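Local coordinates for protein cyanuric acid amidohydrolase (Azorhizobium caulinodans, PDB 4NQ3) that hydrolyses cyanuric acid, opening its s-triazine ring to give carboxybiuret, a step in the breakdown of atrazine and melamine, at residues I3-R8 against E94-N99; K40-G45 against G80-G85; P105-G110 against G247-A252. All coordinates share one frame; numbering follows the deposited sequence.

Contact 1 (I3-R8 against E94-N99). With SO4 (sulfate ion), chain D.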
ATOM      1  N   ILE A   3      28.132 -26.675  22.662  1.00 37.22           N
ATOM      2  CA  ILE A   3      26.705 -26.931  22.511  1.00 33.54           C
ATOM      3  C   ILE A   3      25.975 -25.759  21.852  1.00 33.60           C
ATOM      4  O   ILE A   3      26.126 -24.616  22.276  1.00 37.61           O
ATOM      5  CB  ILE A   3      26.088 -27.198  23.883  1.00 37.89           C
ATOM      6  CG1 ILE A   3      26.812 -28.384  24.525  1.00 44.88           C
ATOM      7  CG2 ILE A   3      24.576 -27.373  23.780  1.00 35.50           C
ATOM      8  CD1 ILE A   3      26.299 -28.768  25.874  1.00 56.41           C
ATOM      9  N   ALA A   4      25.164 -26.022  20.838  1.00 30.92           N
ATOM     10  CA  ALA A   4      24.333 -24.950  20.290  1.00 30.99           C
ATOM     11  C   ALA A   4      23.076 -24.780  21.130  1.00 30.37           C
ATOM     12  O   ALA A   4      22.374 -25.739  21.446  1.00 35.76           O
ATOM     13  CB  ALA A   4      23.960 -25.225  18.838  1.00 38.83           C
ATOM     14  N   LYS A   5      22.782 -23.541  21.474  1.00 29.75           N
ATOM     15  CA  LYS A   5      21.566 -23.229  22.190  1.00 25.67           C
ATOM     16  C   LYS A   5      20.812 -22.215  21.334  1.00 28.00           C
ATOM     17  O   LYS A   5      21.352 -21.164  20.981  1.00 30.34           O
ATOM     18  CB  LYS A   5      21.910 -22.689  23.592  1.00 26.08           C
ATOM     19  CG  LYS A   5      21.978 -23.765  24.686  1.00 34.04           C
ATOM     20  CD  LYS A   5      22.781 -23.338  25.922  1.00 36.27           C
ATOM     21  CE  LYS A   5      22.082 -22.250  26.763  1.00 49.39           C
ATOM     22  NZ  LYS A   5      22.969 -21.575  27.799  1.00 47.57           N
ATOM     23  N   VAL A   6      19.588 -22.550  20.946  1.00 26.46           N
ATOM     24  CA  VAL A   6      18.774 -21.643  20.137  1.00 27.33           C
ATOM     25  C   VAL A   6      17.549 -21.160  20.902  1.00 36.68           C
ATOM     26  O   VAL A   6      16.747 -21.977  21.373  1.00 45.85           O
ATOM     27  CB  VAL A   6      18.328 -22.315  18.844  1.00 23.75           C
ATOM     28  CG1 VAL A   6      17.433 -21.393  18.048  1.00 23.15           C
ATOM     29  CG2 VAL A   6      19.537 -22.711  18.053  1.00 24.84           C
ATOM     30  N   HIS A   7      17.392 -19.844  21.007  1.00 21.96           N
ATOM     31  CA  HIS A   7      16.326 -19.252  21.826  1.00 21.93           C
ATOM     32  C   HIS A   7      15.331 -18.444  21.008  1.00 24.13           C
ATOM     33  O   HIS A   7      15.723 -17.471  20.380  1.00 28.90           O
ATOM     34  CB  HIS A   7      16.919 -18.326  22.889  1.00 23.96           C
ATOM     35  CG  HIS A   7      17.918 -18.980  23.788  1.00 35.57           C
ATOM     36  ND1 HIS A   7      17.552 -19.745  24.876  1.00 44.61           N
ATOM     37  CD2 HIS A   7      19.274 -18.986  23.759  1.00 40.79           C
ATOM     38  CE1 HIS A   7      18.639 -20.190  25.480  1.00 48.39           C
ATOM     39  NE2 HIS A   7      19.698 -19.743  24.822  1.00 44.72           N
ATOM     40  N   ARG A   8      14.053 -18.809  21.026  1.00 21.47           N
ATOM     41  CA  ARG A   8      13.062 -18.007  20.301  1.00 24.46           C
ATOM     42  C   ARG A   8      12.333 -17.032  21.250  1.00 25.94           C
ATOM     43  O   ARG A   8      11.640 -17.434  22.174  1.00 32.26           O
ATOM     44  CB  ARG A   8      12.064 -18.900  19.582  1.00 21.51           C
ATOM     45  CG  ARG A   8      11.423 -18.244  18.386  1.00 27.93           C
ATOM     46  CD  ARG A   8      10.658 -19.266  17.500  1.00 29.16           C
ATOM     47  NE  ARG A   8       9.543 -19.833  18.250  1.00 29.60           N
ATOM     48  CZ  ARG A   8       9.000 -21.033  18.067  1.00 30.39           C
ATOM     49  NH1 ARG A   8       9.428 -21.873  17.131  1.00 25.45           N
ATOM     50  NH2 ARG A   8       7.993 -21.385  18.848  1.00 38.01           N
ATOM     51  N   GLU A  94      23.227 -19.245  20.454  1.00 22.82           N
ATOM     52  CA  GLU A  94      24.259 -19.182  21.482  1.00 20.96           C
ATOM     53  C   GLU A  94      25.176 -20.384  21.397  1.00 23.81           C
ATOM     54  O   GLU A  94      24.727 -21.467  21.097  1.00 24.31           O
ATOM     55  CB  GLU A  94      23.594 -19.127  22.859  1.00 25.50           C
ATOM     56  CG  GLU A  94      24.527 -18.992  24.056  1.00 32.70           C
ATOM     57  CD  GLU A  94      23.773 -19.089  25.384  1.00 44.60           C
ATOM     58  OE1 GLU A  94      22.556 -19.374  25.332  1.00 52.41           O
ATOM     59  OE2 GLU A  94      24.380 -18.891  26.471  1.00 41.93           O
ATOM     60  N   ARG A  95      26.466 -20.196  21.623  1.00 26.02           N
ATOM     61  CA  ARG A  95      27.391 -21.321  21.757  1.00 29.78           C
ATOM     62  C   ARG A  95      27.726 -21.511  23.248  1.00 34.32           C
ATOM     63  O   ARG A  95      28.147 -20.563  23.904  1.00 35.53           O
ATOM     64  CB  ARG A  95      28.665 -21.063  20.939  1.00 30.29           C
ATOM     65  CG  ARG A  95      29.750 -22.133  21.042  1.00 36.15           C
ATOM     66  CD  ARG A  95      30.975 -21.795  20.190  1.00 36.43           C
ATOM     67  NE  ARG A  95      31.562 -20.530  20.616  1.00 44.80           N
ATOM     68  CZ  ARG A  95      32.261 -19.712  19.825  1.00 54.02           C
ATOM     69  NH1 ARG A  95      32.454 -20.022  18.543  1.00 51.85           N
ATOM     70  NH2 ARG A  95      32.750 -18.564  20.311  1.00 50.83           N
ATOM     71  N   ALA A  96      27.550 -22.716  23.787  1.00 37.27           N
ATOM     72  CA  ALA A  96      27.851 -22.973  25.196  1.00 42.32           C
ATOM     73  C   ALA A  96      28.777 -24.192  25.296  1.00 49.78           C
ATOM     74  O   ALA A  96      29.021 -24.835  24.285  1.00 45.63           O
ATOM     75  CB  ALA A  96      26.583 -23.185  25.983  1.00 42.60           C
ATOM     76  N   GLU A  97      29.294 -24.522  26.488  1.00 56.96           N
ATOM     77  CA  GLU A  97      30.244 -25.645  26.616  1.00 64.94           C
ATOM     78  C   GLU A  97      29.641 -26.799  27.420  1.00 68.80           C
ATOM     79  O   GLU A  97      29.116 -26.596  28.507  1.00 72.27           O
ATOM     80  CB  GLU A  97      31.577 -25.221  27.261  1.00 76.15           C
ATOM     81  CG  GLU A  97      32.181 -23.928  26.753  1.00 93.96           C
ATOM     82  CD  GLU A  97      31.449 -22.703  27.298  1.00120.47           C
ATOM     83  OE1 GLU A  97      30.627 -22.875  28.228  1.00130.62           O
ATOM     84  OE2 GLU A  97      31.682 -21.571  26.806  1.00127.43           O
ATOM     85  N   GLY A  98      29.717 -28.007  26.868  1.00 73.70           N
ATOM     86  CA  GLY A  98      29.229 -29.205  27.528  1.00 76.65           C
ATOM     87  C   GLY A  98      30.388 -30.115  27.867  1.00 89.57           C
ATOM     88  O   GLY A  98      31.515 -29.644  28.002  1.00 90.86           O
ATOM     89  N   ASN A  99      30.110 -31.415  27.971  1.00 99.84           N
ATOM     90  CA  ASN A  99      31.073 -32.425  28.450  1.00109.98           C
ATOM     91  C   ASN A  99      32.422 -32.457  27.717  1.00103.59           C
ATOM     92  O   ASN A  99      33.455 -32.796  28.302  1.00100.47           O
ATOM     93  CB  ASN A  99      30.429 -33.815  28.370  1.00114.64           C
ATOM     94  CG  ASN A  99      28.916 -33.771  28.556  1.00113.72           C
ATOM     95  OD1 ASN A  99      28.249 -32.820  28.136  1.00109.31           O
ATOM     96  ND2 ASN A  99      28.369 -34.803  29.188  1.00118.08           N
TER
HETATM   97  S   SO4 D 402      34.128 -17.107  16.965  0.76 47.86           S
HETATM   98  O1  SO4 D 402      35.394 -16.372  16.874  0.76 43.28           O
HETATM   99  O2  SO4 D 402      34.293 -18.532  16.642  0.76 45.46           O
HETATM  100  O3  SO4 D 402      33.597 -16.963  18.328  0.76 42.77           O
HETATM  101  O4  SO4 D 402      33.211 -16.524  15.979  0.76 52.19           O
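Strand 2-10, at one border of the four-stranded sheet of the first repeating unit, pairs antiparallel with strand 89-97 through Ile3, Ala4 and Lys5, which face Ala96, Arg95 and Glu94. Two hydrogen-bonded pairs flank one non-hydrogen-bonded pair. Ile3 and Ala96 exchange bonds between their amides and carbonyls, and Lys5 and Glu94 do the same, Glu94 N standing 2.7 Å from Lys5 O. At the Ala4–Arg95 pair between them, CA-H...O contacts run from Ala4 CA to Glu94 O and from Arg95 CA to Ile3 O.

The face carrying Ile3, Lys5, Glu94 and Ala96 holds the polar centre of the contact. A chi1 near 180° (-177°) points the Glu94 chain away from its own N, and the extended chain beyond carries its carboxylate past Lys5 to His7. Glu94 OE1 lies near the plane of the imidazole, at its edge, and accepts from His7 NE2 at 2.9 Å, although ring and carboxylate are turned 41° apart. The strand order 1-4-2-3 makes this the pairing of the first and last strands of the repeating unit, and here the sheet also meets a loop: Glu94 OE2 accepts a hydrogen bond from the backbone N of Ala30. Lys5 runs alongside Glu94, pointing the same way; its bend at chi3 brings NZ to a salt bridge with Glu94 OE2 at 3.3 Å, its hydrogen bond weak, while Lys5 CD rests on Ala96 CB at 3.8 Å. Beyond the strand end, Ile3 CD1 packs against Gly98.

On the other face, Ala4 touches Leu107 and Ile109 of strand 106-113. Arg95 presents the edge of its guanidinium to a sulfate, probably from the crystallisation liquor, with NH2 2.7 Å from sulfate O3; Arg111 binds the same ion.

Contact 2 (K40-G45 against G80-G85). With BR8 (barbituric acid), chain C.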
ATOM      1  N   LYS A  40      12.451 -11.422  12.834  1.00 29.22           N
ATOM      2  CA  LYS A  40      11.402 -10.986  11.924  1.00 18.80           C
ATOM      3  C   LYS A  40      10.848  -9.715  12.529  1.00 23.08           C
ATOM      4  O   LYS A  40      10.389  -9.731  13.663  1.00 30.15           O
ATOM      5  CB  LYS A  40      10.316 -12.041  11.776  1.00 20.15           C
ATOM      6  CG  LYS A  40      10.767 -13.262  11.028  1.00 25.07           C
ATOM      7  CD  LYS A  40      11.314 -12.857   9.671  1.00 29.04           C
ATOM      8  CE  LYS A  40      10.247 -12.165   8.808  1.00 29.80           C
ATOM      9  NZ  LYS A  40      10.854 -11.629   7.553  1.00 21.11           N
ATOM     10  N   THR A  41      10.940  -8.597  11.816  1.00 25.22           N
ATOM     11  CA  THR A  41      10.436  -7.332  12.358  1.00 22.24           C
ATOM     12  C   THR A  41       9.252  -6.817  11.528  1.00 24.17           C
ATOM     13  O   THR A  41       9.134  -7.146  10.359  1.00 27.78           O
ATOM     14  CB  THR A  41      11.569  -6.295  12.439  1.00 25.04           C
ATOM     15  OG1 THR A  41      12.088  -6.038  11.126  1.00 23.51           O
ATOM     16  CG2 THR A  41      12.694  -6.846  13.286  1.00 16.44           C
ATOM     17  N   GLU A  42       8.399  -5.997  12.138  1.00 27.22           N
ATOM     18  CA  GLU A  42       7.095  -5.595  11.567  1.00 27.38           C
ATOM     19  C   GLU A  42       7.113  -4.677  10.354  1.00 23.54           C
ATOM     20  O   GLU A  42       6.048  -4.236   9.929  1.00 31.88           O
ATOM     21  CB  GLU A  42       6.259  -4.868  12.624  1.00 29.79           C
ATOM     22  CG  GLU A  42       5.789  -5.728  13.744  1.00 40.96           C
ATOM     23  CD  GLU A  42       5.851  -5.020  15.089  1.00 48.55           C
ATOM     24  OE1 GLU A  42       4.774  -4.565  15.594  1.00 41.17           O
ATOM     25  OE2 GLU A  42       6.985  -4.950  15.640  1.00 55.49           O
ATOM     26  N   GLY A  43       8.294  -4.366   9.821  1.00 20.77           N
ATOM     27  CA  GLY A  43       8.419  -3.500   8.653  1.00 26.80           C
ATOM     28  C   GLY A  43       7.813  -4.106   7.394  1.00 26.75           C
ATOM     29  O   GLY A  43       7.158  -5.154   7.461  1.00 30.83           O
ATOM     30  N   ASN A  44       7.990  -3.454   6.245  1.00 23.80           N
ATOM     31  CA  ASN A  44       7.435  -4.016   5.012  1.00 23.56           C
ATOM     32  C   ASN A  44       8.383  -4.975   4.330  1.00 30.57           C
ATOM     33  O   ASN A  44       8.023  -5.600   3.324  1.00 44.12           O
ATOM     34  CB  ASN A  44       6.995  -2.913   4.037  1.00 24.44           C
ATOM     35  CG  ASN A  44       8.123  -2.015   3.583  1.00 31.60           C
ATOM     36  OD1 ASN A  44       9.301  -2.335   3.722  1.00 32.20           O
ATOM     37  ND2 ASN A  44       7.757  -0.875   3.011  1.00 31.19           N
ATOM     38  N   GLY A  45       9.586  -5.101   4.888  1.00 27.51           N
ATOM     39  CA  GLY A  45      10.591  -6.001   4.365  1.00 21.00           C
ATOM     40  C   GLY A  45      11.205  -5.562   3.045  1.00 23.54           C
ATOM     41  O   GLY A  45      11.887  -6.342   2.397  1.00 30.43           O
ATOM     42  N   GLY A  80      12.776  -8.070   7.724  1.00 26.20           N
ATOM     43  CA  GLY A  80      11.488  -7.412   7.863  1.00 22.72           C
ATOM     44  C   GLY A  80      10.403  -8.146   7.106  1.00 25.21           C
ATOM     45  O   GLY A  80      10.673  -9.060   6.315  1.00 24.14           O
ATOM     46  N   GLY A  81       9.162  -7.752   7.350  1.00 24.81           N
ATOM     47  CA  GLY A  81       8.038  -8.320   6.625  1.00 26.25           C
ATOM     48  C   GLY A  81       7.381  -9.461   7.381  1.00 30.08           C
ATOM     49  O   GLY A  81       7.838 -10.607   7.286  1.00 32.05           O
ATOM     50  N   THR A  82       6.321  -9.158   8.135  1.00 20.88           N
ATOM     51  CA  THR A  82       5.598 -10.195   8.855  1.00 25.88           C
ATOM     52  C   THR A  82       4.123 -10.147   8.454  1.00 30.16           C
ATOM     53  O   THR A  82       3.251  -9.810   9.257  1.00 31.80           O
ATOM     54  CB  THR A  82       5.743 -10.038  10.384  1.00 25.39           C
ATOM     55  OG1 THR A  82       5.042  -8.870  10.823  1.00 28.03           O
ATOM     56  CG2 THR A  82       7.209  -9.906  10.781  1.00 23.17           C
ATOM     57  N   GLU A  83       3.850 -10.543   7.216  1.00 30.76           N
ATOM     58  CA  GLU A  83       2.515 -10.437   6.646  1.00 28.90           C
ATOM     59  C   GLU A  83       1.668 -11.605   7.097  1.00 29.98           C
ATOM     60  O   GLU A  83       2.166 -12.536   7.735  1.00 30.93           O
ATOM     61  CB  GLU A  83       2.583 -10.383   5.118  1.00 28.13           C
ATOM     62  CG  GLU A  83       3.261  -9.114   4.568  1.00 33.35           C
ATOM     63  CD  GLU A  83       4.804  -9.167   4.619  1.00 35.34           C
ATOM     64  OE1 GLU A  83       5.368 -10.208   5.039  1.00 35.68           O
ATOM     65  OE2 GLU A  83       5.458  -8.172   4.215  1.00 32.54           O
ATOM     66  N   GLY A  84       0.383 -11.567   6.762  1.00 28.55           N
ATOM     67  CA  GLY A  84      -0.491 -12.630   7.193  1.00 30.81           C
ATOM     68  C   GLY A  84      -0.458 -12.710   8.704  1.00 33.21           C
ATOM     69  O   GLY A  84      -0.494 -11.689   9.390  1.00 35.06           O
ATOM     70  N   GLY A  85      -0.400 -13.922   9.235  1.00 32.00           N
ATOM     71  CA  GLY A  85      -0.436 -14.078  10.673  1.00 30.64           C
ATOM     72  C   GLY A  85       0.948 -14.229  11.263  1.00 32.87           C
ATOM     73  O   GLY A  85       1.089 -14.439  12.460  1.00 38.44           O
TER
HETATM   74  N1  BR8 C 401      14.675  -8.182   3.363  1.00 21.67           N
HETATM   75  C2  BR8 C 401      13.795  -8.188   4.389  1.00 23.39           C
HETATM   76  O2  BR8 C 401      13.841  -7.274   5.189  1.00 22.38           O
HETATM   77  N3  BR8 C 401      12.875  -9.191   4.509  1.00 31.64           N
HETATM   78  C4  BR8 C 401      12.802 -10.254   3.572  1.00 29.46           C
HETATM   79  O4  BR8 C 401      11.957 -11.133   3.709  1.00 35.02           O
HETATM   80  C5  BR8 C 401      13.766 -10.387   2.391  1.00 22.87           C
HETATM   81  C6  BR8 C 401      14.706  -9.189   2.402  1.00 18.61           C
HETATM   82  O8  BR8 C 401      15.536  -9.085   1.528  1.00 24.37           O
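Lys40, at the end of strand 34-41, sends its amino group to the backbone of Gly80, one of the substrate-binding residues of this pocket. Bends at chi2 (-56°) and chi3 fold the lysine chain so that NZ stands above the carbonyl plane of Gly80, 2.9 Å from Gly80 O. Ser79 OG and Val332 O also bond to the buried NZ, with a weak fourth bond to Gly81 O at 3.2 Å. The link between Lys40 NZ and Ser79 OG is consistent with one of the three potential Ser-Lys dyads of the active site.

Both backbone polar atoms of Gly80 serve the ligand: its N donates to barbituric acid O2 and its O accepts from barbituric acid N3, each at 2.9 Å. A parallel bridge joins Thr41 to Gly80, and Gly81 N makes a weak bond to Thr41 O at 3.1 Å. Thr82 CG2 packs on the same carbonyl, 3.4 Å from Thr41 O. The Thr41 hydroxyl is bonded to Ser51, and the carboxylate of Glu83 bridges Arg311 and the substrate-binding Arg314.

Shortening Lys40 to an alanine is likely to leave the carbonyls of Gly80 and Val332 without this donor and the Ser79 hydroxyl without its lysine partner. Gly80 O is shared between Lys40 NZ and ligand N3, which ties the lysine directly to the ligand-binding backbone.

Contact 3 (P105-G110 against G247-A252)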
ATOM      1  N   PRO A 105      26.759 -36.349  16.645  1.00 63.60           N
ATOM      2  CA  PRO A 105      26.771 -35.048  15.962  1.00 57.16           C
ATOM      3  C   PRO A 105      25.533 -34.201  16.265  1.00 54.54           C
ATOM      4  O   PRO A 105      24.438 -34.765  16.438  1.00 56.92           O
ATOM      5  CB  PRO A 105      26.819 -35.440  14.487  1.00 46.90           C
ATOM      6  CG  PRO A 105      26.031 -36.691  14.436  1.00 45.68           C
ATOM      7  CD  PRO A 105      26.309 -37.417  15.732  1.00 55.21           C
ATOM      8  N   ALA A 106      25.712 -32.878  16.350  1.00 48.26           N
ATOM      9  CA  ALA A 106      24.638 -31.971  16.751  1.00 40.22           C
ATOM     10  C   ALA A 106      24.724 -30.659  16.002  1.00 35.92           C
ATOM     11  O   ALA A 106      25.615 -30.475  15.192  1.00 31.43           O
ATOM     12  CB  ALA A 106      24.684 -31.710  18.263  1.00 37.92           C
ATOM     13  N   LEU A 107      23.788 -29.754  16.285  1.00 37.10           N
ATOM     14  CA  LEU A 107      23.740 -28.468  15.621  1.00 27.99           C
ATOM     15  C   LEU A 107      25.045 -27.737  15.847  1.00 33.66           C
ATOM     16  O   LEU A 107      25.525 -27.684  16.977  1.00 33.99           O
ATOM     17  CB  LEU A 107      22.565 -27.630  16.128  1.00 27.06           C
ATOM     18  CG  LEU A 107      22.384 -26.211  15.550  1.00 27.34           C
ATOM     19  CD1 LEU A 107      22.346 -26.233  14.036  1.00 24.49           C
ATOM     20  CD2 LEU A 107      21.120 -25.543  16.081  1.00 24.91           C
ATOM     21  N   ALA A 108      25.629 -27.217  14.765  1.00 32.70           N
ATOM     22  CA  ALA A 108      26.819 -26.373  14.835  1.00 28.87           C
ATOM     23  C   ALA A 108      26.505 -25.022  14.205  1.00 29.40           C
ATOM     24  O   ALA A 108      25.713 -24.944  13.265  1.00 29.78           O
ATOM     25  CB  ALA A 108      27.991 -27.021  14.140  1.00 27.23           C
ATOM     26  N   ILE A 109      27.158 -23.976  14.711  1.00 31.73           N
ATOM     27  CA  ILE A 109      26.929 -22.597  14.312  1.00 21.76           C
ATOM     28  C   ILE A 109      28.225 -21.869  14.034  1.00 23.46           C
ATOM     29  O   ILE A 109      29.153 -21.923  14.837  1.00 30.12           O
ATOM     30  CB  ILE A 109      26.219 -21.822  15.400  1.00 24.99           C
ATOM     31  CG1 ILE A 109      24.949 -22.539  15.822  1.00 21.97           C
ATOM     32  CG2 ILE A 109      25.932 -20.393  14.943  1.00 20.18           C
ATOM     33  CD1 ILE A 109      24.528 -22.112  17.176  1.00 25.03           C
ATOM     34  N   GLY A 110      28.307 -21.188  12.901  1.00 20.66           N
ATOM     35  CA  GLY A 110      29.484 -20.383  12.609  1.00 25.67           C
ATOM     36  C   GLY A 110      29.073 -19.021  12.092  1.00 25.17           C
ATOM     37  O   GLY A 110      28.033 -18.887  11.436  1.00 27.69           O
ATOM     38  N   GLY A 247      24.748 -31.807  21.931  1.00 31.38           N
ATOM     39  CA  GLY A 247      23.573 -31.169  22.471  1.00 30.32           C
ATOM     40  C   GLY A 247      22.343 -31.810  21.869  1.00 37.80           C
ATOM     41  O   GLY A 247      22.424 -32.694  21.020  1.00 42.78           O
ATOM     42  N   PRO A 248      21.176 -31.369  22.313  1.00 35.02           N
ATOM     43  CA  PRO A 248      19.922 -31.965  21.862  1.00 32.99           C
ATOM     44  C   PRO A 248      19.509 -31.520  20.463  1.00 36.13           C
ATOM     45  O   PRO A 248      18.736 -32.203  19.795  1.00 40.37           O
ATOM     46  CB  PRO A 248      18.919 -31.477  22.909  1.00 32.23           C
ATOM     47  CG  PRO A 248      19.486 -30.217  23.421  1.00 29.20           C
ATOM     48  CD  PRO A 248      20.976 -30.340  23.348  1.00 29.21           C
ATOM     49  N   LEU A 249      20.014 -30.379  20.017  1.00 36.37           N
ATOM     50  CA  LEU A 249      19.482 -29.790  18.802  1.00 35.43           C
ATOM     51  C   LEU A 249      20.170 -30.305  17.539  1.00 34.94           C
ATOM     52  O   LEU A 249      21.400 -30.337  17.459  1.00 37.65           O
ATOM     53  CB  LEU A 249      19.587 -28.263  18.885  1.00 33.28           C
ATOM     54  CG  LEU A 249      18.677 -27.532  19.886  1.00 26.82           C
ATOM     55  CD1 LEU A 249      18.912 -26.055  19.831  1.00 24.36           C
ATOM     56  CD2 LEU A 249      17.220 -27.825  19.554  1.00 26.55           C
ATOM     57  N   ALA A 250      19.362 -30.723  16.563  1.00 33.50           N
ATOM     58  CA  ALA A 250      19.848 -31.015  15.209  1.00 35.82           C
ATOM     59  C   ALA A 250      19.143 -30.125  14.185  1.00 37.21           C
ATOM     60  O   ALA A 250      18.135 -29.467  14.494  1.00 43.96           O
ATOM     61  CB  ALA A 250      19.639 -32.453  14.858  1.00 31.72           C
ATOM     62  N   ILE A 251      19.657 -30.110  12.961  1.00 34.36           N
ATOM     63  CA  ILE A 251      19.028 -29.316  11.919  1.00 28.13           C
ATOM     64  C   ILE A 251      18.882 -30.189  10.698  1.00 41.70           C
ATOM     65  O   ILE A 251      19.752 -31.007  10.413  1.00 46.56           O
ATOM     66  CB  ILE A 251      19.847 -28.036  11.588  1.00 32.31           C
ATOM     67  CG1 ILE A 251      19.096 -27.132  10.611  1.00 30.79           C
ATOM     68  CG2 ILE A 251      21.243 -28.389  11.061  1.00 33.13           C
ATOM     69  CD1 ILE A 251      19.756 -25.776  10.399  1.00 24.53           C
ATOM     70  N   ALA A 252      17.755 -30.050  10.013  1.00 44.80           N
ATOM     71  CA  ALA A 252      17.513 -30.733   8.752  1.00 30.85           C
ATOM     72  C   ALA A 252      17.003 -29.678   7.790  1.00 35.97           C
ATOM     73  O   ALA A 252      16.550 -28.621   8.235  1.00 40.29           O
ATOM     74  CB  ALA A 252      16.513 -31.853   8.929  1.00 32.51           C
TER
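Leu107 and Leu249, near the starts of strands 106-113 and 249-256, join the second repeating unit to the third. The one hydrogen bond between the two segments is backbone to backbone: Leu107 N donates to Leu249 O at 2.7 Å, with an N-H...acceptor angle of 151°. The strands meet at 78°, approaching to 4.6 Å between their axes, so the bond sits at a crossing and is not continued as a ladder; each strand pairs instead within its own sheet, Ala106 and Ala108 with strand 235-242, Ala250 and Ala252 with strand 345-352.

Apolar contacts spread from this point. The isobutyl groups of Leu107 and Leu249 lie side by side, pointing the same way, their CB atoms 4.1 Å apart. With Leu107 CG anti to the backbone N (chi1 179°), the branch swings across strand 249-256, and its two methyls spread to different partners. Leu107 CD1 meets Ile251 CG2 at 3.8 Å, the two side chains crossing at a slant, whereas Leu107 CD2 turns to Leu249 CB at 4.2 Å.

Close packing on the backbone completes the crossing. Ala106 CB lies 3.6 Å from Leu249 O and 3.7 Å from Gly247 N, placing a small methyl against the loop leading into strand 249-256. Val6 of strand 2-10 packs on Leu107 and Leu249, and Ile350 of strand 345-352 touches both Leu107 and Ile251, so strands from all three repeating units gather here. Between these two segments the contact is mostly aliphatic, with one backbone hydrogen bond at the crossing.

Overall arrangement
The principle at work is threefold repetition: three sheets of the same strand order are brought together around one substrate site. Contacts 1 and 2 belong to the same sheet, in which strands 89-97 and 34-41 are neighbours, and contact 2 is nested in the chain loop that contact 1 closes; their centres lie 27 Å apart. Contact 3 follows in the chain and touches contact 1, centres 9 Å apart, where strand 2-10 of the first unit packs on the strands that open the second and third. Contact 2 alone meets barbituric acid; its nearest atoms stay about 15 Å from those of contact 3.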